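PDB 3A2Q: 6-aminohexanoate-cyclic-dimer hydrolase from Arthrobacter sp., which hydrolyses the cyclic dimer of 6-aminohexanoate, a by-product of nylon-6 manufacture, to the linear dimer. Local coordinates for residues 122-130 against 411-422; 303-312 against 423-431. The protein carries 1 engineered substitution. All blocks are in the same frame, centred on the assembly; numbering follows the deposited sequence.

Interaction 1 (122-130 against 411-422); sequences EMGNQVTTE and QSAFISGSLQML. With ACA (6-aminohexanoic acid), chain B; ACA (6-aminohexanoic acid), chain C.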
loop_
_atom_site.group_PDB
_atom_site.type_symbol
_atom_site.label_atom_id
_atom_site.label_comp_id
_atom_site.label_asym_id
_atom_site.label_seq_id
_atom_site.Cartn_x
_atom_site.Cartn_y
_atom_site.Cartn_z
ATOM N N GLU A 122 6.712 10.889 7.098
ATOM C CA GLU A 122 6.638 12.165 6.391
ATOM C C GLU A 122 6.712 12.064 4.866
ATOM O O GLU A 122 7.711 11.606 4.309
ATOM C CB GLU A 122 7.734 13.109 6.876
ATOM C CG GLU A 122 7.667 14.468 6.206
ATOM C CD GLU A 122 8.676 15.443 6.757
ATOM O OE1 GLU A 122 9.888 15.234 6.540
ATOM O OE2 GLU A 122 8.249 16.417 7.411
ATOM N N MET A 123 5.653 12.520 4.203
ATOM C CA MET A 123 5.567 12.494 2.746
ATOM C C MET A 123 5.784 11.084 2.194
ATOM O O MET A 123 6.144 10.913 1.027
ATOM C CB MET A 123 6.582 13.476 2.137
ATOM C CG MET A 123 6.326 14.939 2.534
ATOM S SD MET A 123 7.398 16.149 1.729
ATOM C CE MET A 123 8.861 16.099 2.812
ATOM N N GLY A 124 5.548 10.085 3.043
ATOM C CA GLY A 124 5.704 8.689 2.650
ATOM C C GLY A 124 7.134 8.299 2.328
ATOM O O GLY A 124 7.373 7.370 1.560
ATOM N N ASN A 125 8.089 8.983 2.948
ATOM C CA ASN A 125 9.494 8.738 2.671
ATOM C C ASN A 125 10.202 7.628 3.456
ATOM O O ASN A 125 11.425 7.645 3.569
ATOM C CB ASN A 125 10.278 10.044 2.833
ATOM C CG ASN A 125 11.557 10.057 2.023
ATOM O OD1 ASN A 125 12.602 10.507 2.496
ATOM N ND2 ASN A 125 11.482 9.570 0.788
ATOM N N GLN A 126 9.457 6.664 3.988
ATOM C CA GLN A 126 10.080 5.564 4.735
ATOM C C GLN A 126 9.262 4.290 4.590
ATOM O O GLN A 126 8.104 4.343 4.180
ATOM C CB GLN A 126 10.175 5.898 6.233
ATOM C CG GLN A 126 11.025 7.115 6.616
ATOM C CD GLN A 126 12.498 6.962 6.268
ATOM O OE1 GLN A 126 13.032 5.855 6.241
ATOM N NE2 GLN A 126 13.165 8.084 6.017
ATOM N N VAL A 127 9.865 3.146 4.918
ATOM C CA VAL A 127 9.148 1.875 4.866
ATOM C C VAL A 127 8.759 1.409 6.273
ATOM O O VAL A 127 8.577 0.221 6.546
ATOM C CB VAL A 127 9.939 0.764 4.127
ATOM C CG1 VAL A 127 9.803 0.964 2.625
ATOM C CG2 VAL A 127 11.399 0.772 4.544
ATOM N N THR A 128 8.666 2.377 7.174
ATOM C CA THR A 128 8.193 2.138 8.527
ATOM C C THR A 128 7.334 3.374 8.753
ATOM O O THR A 128 7.471 4.352 8.020
ATOM C CB THR A 128 9.311 2.071 9.580
ATOM O OG1 THR A 128 8.732 1.657 10.824
ATOM C CG2 THR A 128 9.977 3.426 9.773
ATOM N N THR A 129 6.453 3.338 9.744
ATOM C CA THR A 129 5.557 4.467 9.990
ATOM C C THR A 129 5.809 5.048 11.372
ATOM O O THR A 129 5.068 4.778 12.314
ATOM C CB THR A 129 4.085 4.011 9.858
ATOM O OG1 THR A 129 3.897 3.397 8.577
ATOM C CG2 THR A 129 3.130 5.185 9.977
ATOM N N GLU A 130 6.867 5.846 11.473
ATOM C CA GLU A 130 7.267 6.472 12.732
ATOM C C GLU A 130 7.646 7.937 12.493
ATOM O O GLU A 130 8.786 8.348 12.724
ATOM C CB GLU A 130 8.455 5.701 13.317
ATOM C CG GLU A 130 8.130 4.236 13.619
ATOM C CD GLU A 130 9.365 3.377 13.806
ATOM O OE1 GLU A 130 10.271 3.786 14.563
ATOM O OE2 GLU A 130 9.429 2.285 13.202
ATOM N N GLN A 411 18.601 7.550 -0.805
ATOM C CA GLN A 411 17.411 7.522 0.044
ATOM C C GLN A 411 17.658 6.648 1.278
ATOM O O GLN A 411 18.261 5.578 1.179
ATOM C CB GLN A 411 16.233 6.948 -0.753
ATOM C CG GLN A 411 14.871 7.511 -0.398
ATOM C CD GLN A 411 14.686 8.936 -0.877
ATOM O OE1 GLN A 411 13.636 9.544 -0.666
ATOM N NE2 GLN A 411 15.706 9.477 -1.531
ATOM N N SER A 412 17.190 7.100 2.439
ATOM C CA SER A 412 17.377 6.338 3.672
ATOM C C SER A 412 16.623 5.010 3.603
ATOM O O SER A 412 17.045 4.017 4.192
ATOM C CB SER A 412 16.910 7.155 4.890
ATOM O OG SER A 412 15.564 7.571 4.755
ATOM N N ALA A 413 15.522 4.993 2.857
ATOM C CA ALA A 413 14.719 3.784 2.714
ATOM C C ALA A 413 15.376 2.772 1.782
ATOM O O ALA A 413 14.961 1.616 1.722
ATOM C CB ALA A 413 13.326 4.141 2.199
ATOM N N PHE A 414 16.401 3.204 1.056
ATOM C CA PHE A 414 17.095 2.321 0.126
ATOM C C PHE A 414 18.400 1.756 0.677
ATOM O O PHE A 414 19.212 1.235 -0.079
ATOM C CB PHE A 414 17.389 3.045 -1.193
ATOM C CG PHE A 414 16.156 3.481 -1.945
ATOM C CD1 PHE A 414 14.909 2.940 -1.649
ATOM C CD2 PHE A 414 16.252 4.410 -2.977
ATOM C CE1 PHE A 414 13.778 3.316 -2.369
ATOM C CE2 PHE A 414 15.119 4.792 -3.706
ATOM C CZ PHE A 414 13.883 4.241 -3.399
ATOM N N ILE A 415 18.606 1.854 1.987
ATOM C CA ILE A 415 19.832 1.330 2.581
ATOM C C ILE A 415 19.582 0.222 3.599
ATOM O O ILE A 415 18.529 0.169 4.233
ATOM C CB ILE A 415 20.655 2.448 3.268
ATOM C CG1 ILE A 415 19.847 3.065 4.411
ATOM C CG2 ILE A 415 21.043 3.508 2.246
ATOM C CD1 ILE A 415 20.586 4.141 5.175
ATOM N N SER A 416 20.574 -0.659 3.724
ATOM C CA SER A 416 20.574 -1.798 4.643
ATOM C C SER A 416 19.232 -2.341 5.145
ATOM O O SER A 416 18.524 -3.054 4.425
ATOM C CB SER A 416 21.460 -1.471 5.851
ATOM O OG SER A 416 20.969 -0.339 6.556
ATOM N N GLY A 417 18.913 -2.009 6.396
ATOM C CA GLY A 417 17.692 -2.473 7.036
ATOM C C GLY A 417 16.383 -2.144 6.346
ATOM O O GLY A 417 15.438 -2.925 6.424
ATOM N N SER A 418 16.314 -0.988 5.692
ATOM C CA SER A 418 15.103 -0.596 4.984
ATOM C C SER A 418 15.080 -1.249 3.610
ATOM O O SER A 418 14.022 -1.636 3.116
ATOM C CB SER A 418 15.031 0.930 4.823
ATOM O OG SER A 418 14.793 1.579 6.060
ATOM N N LEU A 419 16.250 -1.370 2.986
ATOM C CA LEU A 419 16.324 -1.980 1.666
ATOM C C LEU A 419 15.652 -3.352 1.648
ATOM O O LEU A 419 14.908 -3.669 0.720
ATOM C CB LEU A 419 17.784 -2.107 1.213
ATOM C CG LEU A 419 18.036 -2.821 -0.123
ATOM C CD1 LEU A 419 17.275 -2.125 -1.239
ATOM C CD2 LEU A 419 19.530 -2.846 -0.427
ATOM N N GLN A 420 15.890 -4.160 2.680
ATOM C CA GLN A 420 15.301 -5.497 2.720
ATOM C C GLN A 420 13.777 -5.521 2.823
ATOM O O GLN A 420 13.152 -6.536 2.524
ATOM C CB GLN A 420 15.909 -6.328 3.850
ATOM C CG GLN A 420 17.336 -6.768 3.566
ATOM C CD GLN A 420 17.747 -7.985 4.387
ATOM O OE1 GLN A 420 18.625 -7.906 5.247
ATOM N NE2 GLN A 420 17.107 -9.123 4.117
ATOM N N MET A 421 13.179 -4.413 3.241
ATOM C CA MET A 421 11.729 -4.348 3.338
ATOM C C MET A 421 11.107 -4.167 1.950
ATOM O O MET A 421 10.036 -4.700 1.669
ATOM C CB MET A 421 11.298 -3.169 4.212
ATOM C CG MET A 421 11.762 -3.219 5.655
ATOM S SD MET A 421 11.082 -4.608 6.546
ATOM C CE MET A 421 9.398 -4.042 6.814
ATOM N N LEU A 422 11.789 -3.423 1.081
ATOM C CA LEU A 422 11.250 -3.129 -0.247
ATOM C C LEU A 422 11.937 -3.731 -1.476
ATOM O O LEU A 422 11.499 -3.488 -2.601
ATOM C CB LEU A 422 11.157 -1.603 -0.419
ATOM C CG LEU A 422 12.426 -0.772 -0.175
ATOM C CD1 LEU A 422 13.439 -1.022 -1.282
ATOM C CD2 LEU A 422 12.076 0.718 -0.127
HETATM C C ACA B . 9.383 8.637 -2.012
HETATM O O ACA B . 9.474 9.120 -0.883
HETATM C C2 ACA B . 8.348 9.161 -2.985
HETATM C C3 ACA B . 6.987 9.345 -2.335
HETATM C C4 ACA B . 6.162 8.075 -2.454
HETATM C C5 ACA B . 5.449 7.731 -1.158
HETATM C C6 ACA B . 5.057 6.258 -1.121
HETATM N N ACA B . 5.852 5.498 -0.157
HETATM C C ACA C . 6.514 4.385 -0.451
HETATM O O ACA C . 6.262 3.703 -1.449
HETATM C C2 ACA C . 7.612 3.975 0.520
HETATM C C3 ACA C . 8.996 3.942 -0.120
HETATM C C4 ACA C . 9.665 5.318 -0.148
HETATM C C5 ACA C . 10.597 5.452 -1.353
HETATM C C6 ACA C . 11.068 6.885 -1.578
HETATM N N ACA C . 10.164 7.648 -2.439
HETATM O O HOH W 1 12.565 3.343 5.693
#
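Asn125 turns its CG away from its own backbone N (chi1 -155°) and Gln411 bends at chi2 (72°), which brings their two amides together from opposite directions, though the pose of the poorly ordered Gln411 is less certain. The amide planes stand nearly perpendicular (86°), yet Asn125 ND2 points straight at a lone pair of Gln411 OE1, 2.6 Å away. The same ND2 donates to the amide carbonyl oxygen O of the chain B half of the bound cyclic dimer at 2.7 Å, spending both hydrogens of its NH2. Gln411 lays CG over one face of the Phe414 ring, whose CE1 touches C5 of the other half (chain C). With an alanine at Asn125, Gln411 OE1 and the ligand carbonyl would probably both lose their shared donor, and the Gln411 amide would be freer to turn.

Gln126 NE2 donates to Ser412 OG (2.8 Å), while a water accepts from Val127 N, donates to Gln126 OE1 and meets Ser418 OG. Branched Val127 packs against helix 416-422, its CG2 against Ser418 CB (3.6 Å) and its CG1 against Leu422 CD2 (3.6 Å). Gly124 O accepts from the amide N of the chain B half, so an amide donor and a backbone acceptor suit the substrate's C=O and N-H. Gly124 and Asn125 from the loop and Gln411 and Phe414 from 411-422 touch the ligand, walling the substrate pocket of this amidase-family enzyme.

Interaction 2 (303-312 against 423-431); sequences LGDRSFLKDY and AFTVPFNVS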
loop_
_atom_site.group_PDB
_atom_site.type_symbol
_atom_site.label_atom_id
_atom_site.label_comp_id
_atom_site.label_asym_id
_atom_site.label_seq_id
_atom_site.Cartn_x
_atom_site.Cartn_y
_atom_site.Cartn_z
ATOM N N LEU A 303 15.266 -9.297 -12.292
ATOM C CA LEU A 303 15.214 -9.167 -10.840
ATOM C C LEU A 303 16.588 -9.327 -10.197
ATOM O O LEU A 303 16.774 -8.984 -9.028
ATOM C CB LEU A 303 14.216 -10.175 -10.239
ATOM C CG LEU A 303 12.741 -9.938 -10.610
ATOM C CD1 LEU A 303 11.848 -10.862 -9.798
ATOM C CD2 LEU A 303 12.362 -8.491 -10.341
ATOM N N GLY A 304 17.553 -9.832 -10.963
ATOM C CA GLY A 304 18.896 -10.006 -10.435
ATOM C C GLY A 304 19.679 -8.709 -10.476
ATOM O O GLY A 304 20.831 -8.641 -10.045
ATOM N N ASP A 305 19.039 -7.664 -10.988
ATOM C CA ASP A 305 19.670 -6.358 -11.117
ATOM C C ASP A 305 18.841 -5.284 -10.420
ATOM O O ASP A 305 17.618 -5.222 -10.578
ATOM C CB ASP A 305 19.840 -6.039 -12.613
ATOM C CG ASP A 305 20.319 -4.621 -12.874
ATOM O OD1 ASP A 305 21.291 -4.176 -12.227
ATOM O OD2 ASP A 305 19.726 -3.954 -13.747
ATOM N N ARG A 306 19.497 -4.458 -9.615
ATOM C CA ARG A 306 18.785 -3.385 -8.938
ATOM C C ARG A 306 19.494 -2.063 -9.218
ATOM O O ARG A 306 19.377 -1.107 -8.454
ATOM C CB ARG A 306 18.694 -3.636 -7.428
ATOM C CG ARG A 306 17.437 -3.027 -6.806
ATOM C CD ARG A 306 17.406 -3.125 -5.301
ATOM N NE ARG A 306 17.478 -4.505 -4.827
ATOM C CZ ARG A 306 18.508 -5.014 -4.159
ATOM N NH1 ARG A 306 19.560 -4.256 -3.881
ATOM N NH2 ARG A 306 18.484 -6.282 -3.764
ATOM N N SER A 307 20.221 -2.017 -10.330
ATOM C CA SER A 307 20.946 -0.812 -10.734
ATOM C C SER A 307 20.001 0.375 -10.870
ATOM O O SER A 307 20.365 1.514 -10.587
ATOM C CB SER A 307 21.648 -1.041 -12.074
ATOM O OG SER A 307 22.637 -2.044 -11.962
ATOM N N PHE A 308 18.781 0.090 -11.305
ATOM C CA PHE A 308 17.764 1.114 -11.506
ATOM C C PHE A 308 17.447 1.918 -10.250
ATOM O O PHE A 308 17.018 3.072 -10.340
ATOM C CB PHE A 308 16.473 0.457 -12.006
ATOM C CG PHE A 308 15.752 -0.345 -10.950
ATOM C CD1 PHE A 308 14.879 0.275 -10.063
ATOM C CD2 PHE A 308 15.966 -1.714 -10.831
ATOM C CE1 PHE A 308 14.228 -0.456 -9.067
ATOM C CE2 PHE A 308 15.320 -2.456 -9.842
ATOM C CZ PHE A 308 14.450 -1.826 -8.958
ATOM N N LEU A 309 17.643 1.313 -9.080
ATOM C CA LEU A 309 17.322 2.001 -7.839
ATOM C C LEU A 309 18.082 3.312 -7.680
ATOM O O LEU A 309 17.586 4.249 -7.049
ATOM C CB LEU A 309 17.578 1.092 -6.631
ATOM C CG LEU A 309 16.821 1.490 -5.355
ATOM C CD1 LEU A 309 15.317 1.510 -5.625
ATOM C CD2 LEU A 309 17.137 0.510 -4.243
ATOM N N LYS A 310 19.280 3.385 -8.252
ATOM C CA LYS A 310 20.070 4.611 -8.159
ATOM C C LYS A 310 19.336 5.720 -8.908
ATOM O O LYS A 310 19.201 6.842 -8.412
ATOM C CB LYS A 310 21.459 4.405 -8.769
ATOM C CG LYS A 310 22.370 5.606 -8.619
ATOM C CD LYS A 310 23.683 5.404 -9.353
ATOM C CE LYS A 310 24.578 6.628 -9.220
ATOM N NZ LYS A 310 23.923 7.851 -9.749
ATOM N N ASP A 311 18.856 5.385 -10.102
ATOM C CA ASP A 311 18.119 6.322 -10.943
ATOM C C ASP A 311 16.798 6.697 -10.289
ATOM O O ASP A 311 16.365 7.841 -10.356
ATOM C CB ASP A 311 17.838 5.700 -12.311
ATOM C CG ASP A 311 19.101 5.335 -13.055
ATOM O OD1 ASP A 311 19.885 6.251 -13.387
ATOM O OD2 ASP A 311 19.312 4.130 -13.304
ATOM N N TYR A 312 16.154 5.721 -9.659
ATOM C CA TYR A 312 14.887 5.959 -8.993
ATOM C C TYR A 312 15.084 6.929 -7.826
ATOM O O TYR A 312 14.261 7.814 -7.586
ATOM C CB TYR A 312 14.319 4.628 -8.496
ATOM C CG TYR A 312 12.923 4.718 -7.930
ATOM C CD1 TYR A 312 11.889 5.311 -8.656
ATOM C CD2 TYR A 312 12.628 4.191 -6.675
ATOM C CE1 TYR A 312 10.596 5.378 -8.142
ATOM C CE2 TYR A 312 11.339 4.250 -6.155
ATOM C CZ TYR A 312 10.330 4.844 -6.890
ATOM O OH TYR A 312 9.064 4.916 -6.364
ATOM N N ALA A 423 12.989 -4.522 -1.279
ATOM C CA ALA A 423 13.708 -5.100 -2.417
ATOM C C ALA A 423 12.858 -5.967 -3.349
ATOM O O ALA A 423 13.085 -5.975 -4.558
ATOM C CB ALA A 423 14.919 -5.894 -1.925
ATOM N N PHE A 424 11.891 -6.697 -2.799
ATOM C CA PHE A 424 11.031 -7.556 -3.619
ATOM C C PHE A 424 9.726 -6.883 -4.073
ATOM O O PHE A 424 8.925 -7.494 -4.789
ATOM C CB PHE A 424 10.690 -8.843 -2.862
ATOM C CG PHE A 424 11.783 -9.883 -2.880
ATOM C CD1 PHE A 424 13.095 -9.548 -3.213
ATOM C CD2 PHE A 424 11.502 -11.197 -2.521
ATOM C CE1 PHE A 424 14.109 -10.505 -3.184
ATOM C CE2 PHE A 424 12.509 -12.162 -2.490
ATOM C CZ PHE A 424 13.816 -11.814 -2.823
ATOM N N THR A 425 9.499 -5.635 -3.669
ATOM C CA THR A 425 8.278 -4.950 -4.081
ATOM C C THR A 425 8.541 -3.831 -5.088
ATOM O O THR A 425 7.769 -3.635 -6.028
ATOM C CB THR A 425 7.513 -4.347 -2.872
ATOM O OG1 THR A 425 8.430 -3.648 -2.023
ATOM C CG2 THR A 425 6.801 -5.437 -2.076
ATOM N N VAL A 426 9.642 -3.111 -4.908
ATOM C CA VAL A 426 9.951 -1.989 -5.788
ATOM C C VAL A 426 10.096 -2.293 -7.289
ATOM O O VAL A 426 9.758 -1.452 -8.123
ATOM C CB VAL A 426 11.205 -1.217 -5.273
ATOM C CG1 VAL A 426 12.463 -2.001 -5.539
ATOM C CG2 VAL A 426 11.269 0.152 -5.916
ATOM N N PRO A 427 10.575 -3.496 -7.662
ATOM C CA PRO A 427 10.693 -3.742 -9.103
ATOM C C PRO A 427 9.362 -3.600 -9.845
ATOM O O PRO A 427 9.331 -3.215 -11.011
ATOM C CB PRO A 427 11.224 -5.175 -9.173
ATOM C CG PRO A 427 11.928 -5.361 -7.878
ATOM C CD PRO A 427 11.019 -4.671 -6.894
ATOM N N PHE A 428 8.262 -3.906 -9.166
ATOM C CA PHE A 428 6.953 -3.844 -9.799
ATOM C C PHE A 428 6.314 -2.467 -9.810
ATOM O O PHE A 428 5.315 -2.250 -10.495
ATOM C CB PHE A 428 6.076 -4.924 -9.171
ATOM C CG PHE A 428 6.749 -6.262 -9.184
ATOM C CD1 PHE A 428 7.021 -6.892 -10.401
ATOM C CD2 PHE A 428 7.289 -6.798 -8.020
ATOM C CE1 PHE A 428 7.830 -8.022 -10.460
ATOM C CE2 PHE A 428 8.102 -7.931 -8.068
ATOM C CZ PHE A 428 8.376 -8.543 -9.292
ATOM N N ASN A 429 6.890 -1.535 -9.054
ATOM C CA ASN A 429 6.411 -0.161 -9.095
ATOM C C ASN A 429 7.016 0.360 -10.392
ATOM O O ASN A 429 6.412 1.160 -11.095
ATOM C CB ASN A 429 6.967 0.685 -7.945
ATOM C CG ASN A 429 6.332 0.355 -6.629
ATOM O OD1 ASN A 429 6.834 -0.479 -5.879
ATOM N ND2 ASN A 429 5.203 0.996 -6.341
ATOM N N VAL A 430 8.225 -0.101 -10.704
ATOM C CA VAL A 430 8.881 0.336 -11.933
ATOM C C VAL A 430 8.221 -0.262 -13.172
ATOM O O VAL A 430 8.019 0.440 -14.155
ATOM C CB VAL A 430 10.382 -0.012 -11.935
ATOM C CG1 VAL A 430 10.999 0.345 -13.284
ATOM C CG2 VAL A 430 11.082 0.757 -10.824
ATOM N N SER A 431 7.870 -1.547 -13.130
ATOM C CA SER A 431 7.234 -2.174 -14.287
ATOM C C SER A 431 5.756 -1.810 -14.391
ATOM O O SER A 431 5.183 -1.847 -15.479
ATOM C CB SER A 431 7.370 -3.700 -14.226
ATOM O OG SER A 431 6.546 -4.232 -13.210
HETATM O O HOH W 2 15.348 -5.910 -5.884
#
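Phe308, Val426 and Leu303 bury the most surface in this largely apolar contact. The Phe308 ring reaches the 423-431 segment, its CG placed between the backbone N and the carbonyl carbon (chi1 72°). Val426 comes from the opposite direction and sets CG1 at the ring's edge, near its plane, 4.0 Å from Phe308 CZ. One turn further on, Val430 brings CG2 to 3.8 Å from Phe308 CE1. A flat, wide ring suits this place because it can meet two valines of one short helix together, while each valine offers a methyl to the ring.

Val426 is forked for a second task. Its other methyl, CG2, lies anti to the backbone N and reaches Tyr312 CE2 at 4.1 Å, with Leu309 CD1 a little farther off. One valine thus touches three residues of the 303-312 segment.

Leu303 works at the other end. Its CD2 packs on Pro427 CB at 3.7 Å, the two side chains crossing at about a right angle, and also touches CZ of Phe428. Pro427 CB in turn lies over the centre of one face of the Phe428 ring, making a compact apolar cluster.

Polar groups skirt this core: the Arg306 guanidinium packs on Ala423, NH2 to CB 4.0 Å, and a water accepts from Arg306 NE (2.8 Å) and donates to Ala423 O (2.6 Å), while Arg306 NH1 forms a salt bridge with Asp270.

The contact joins the start of helix 308-331 and the turn before it to helix 427-431. Tyr369 of helix 356-378 meets Phe308, Leu303 and Val430, and Leu384 of strand 383-387 packs against Leu303 and Phe428, with Val454 of strand 448-455 also touching Phe428.

How the interactions relate
Helices 416-422 and 427-431 follow one another in the chain, so interaction 2 takes up directly where the second segment of interaction 1 ends; the centres of the two contacts lie about 14 Å apart. They meet through Phe414, whose CZ is 3.5 Å from Tyr312 CD2 and 3.8 Å from Leu309 CD1, while Leu419 packs on Arg306 and Leu309. Interaction 1 touches the ligand itself. Interaction 2 stands one layer behind, the side chain of Tyr312 being about 5 Å from a 6-aminohexanoate unit of the bound cyclic dimer and about 9 Å from that of Ala174, the engineered residue at the position of the probable acyl-ester nucleophile.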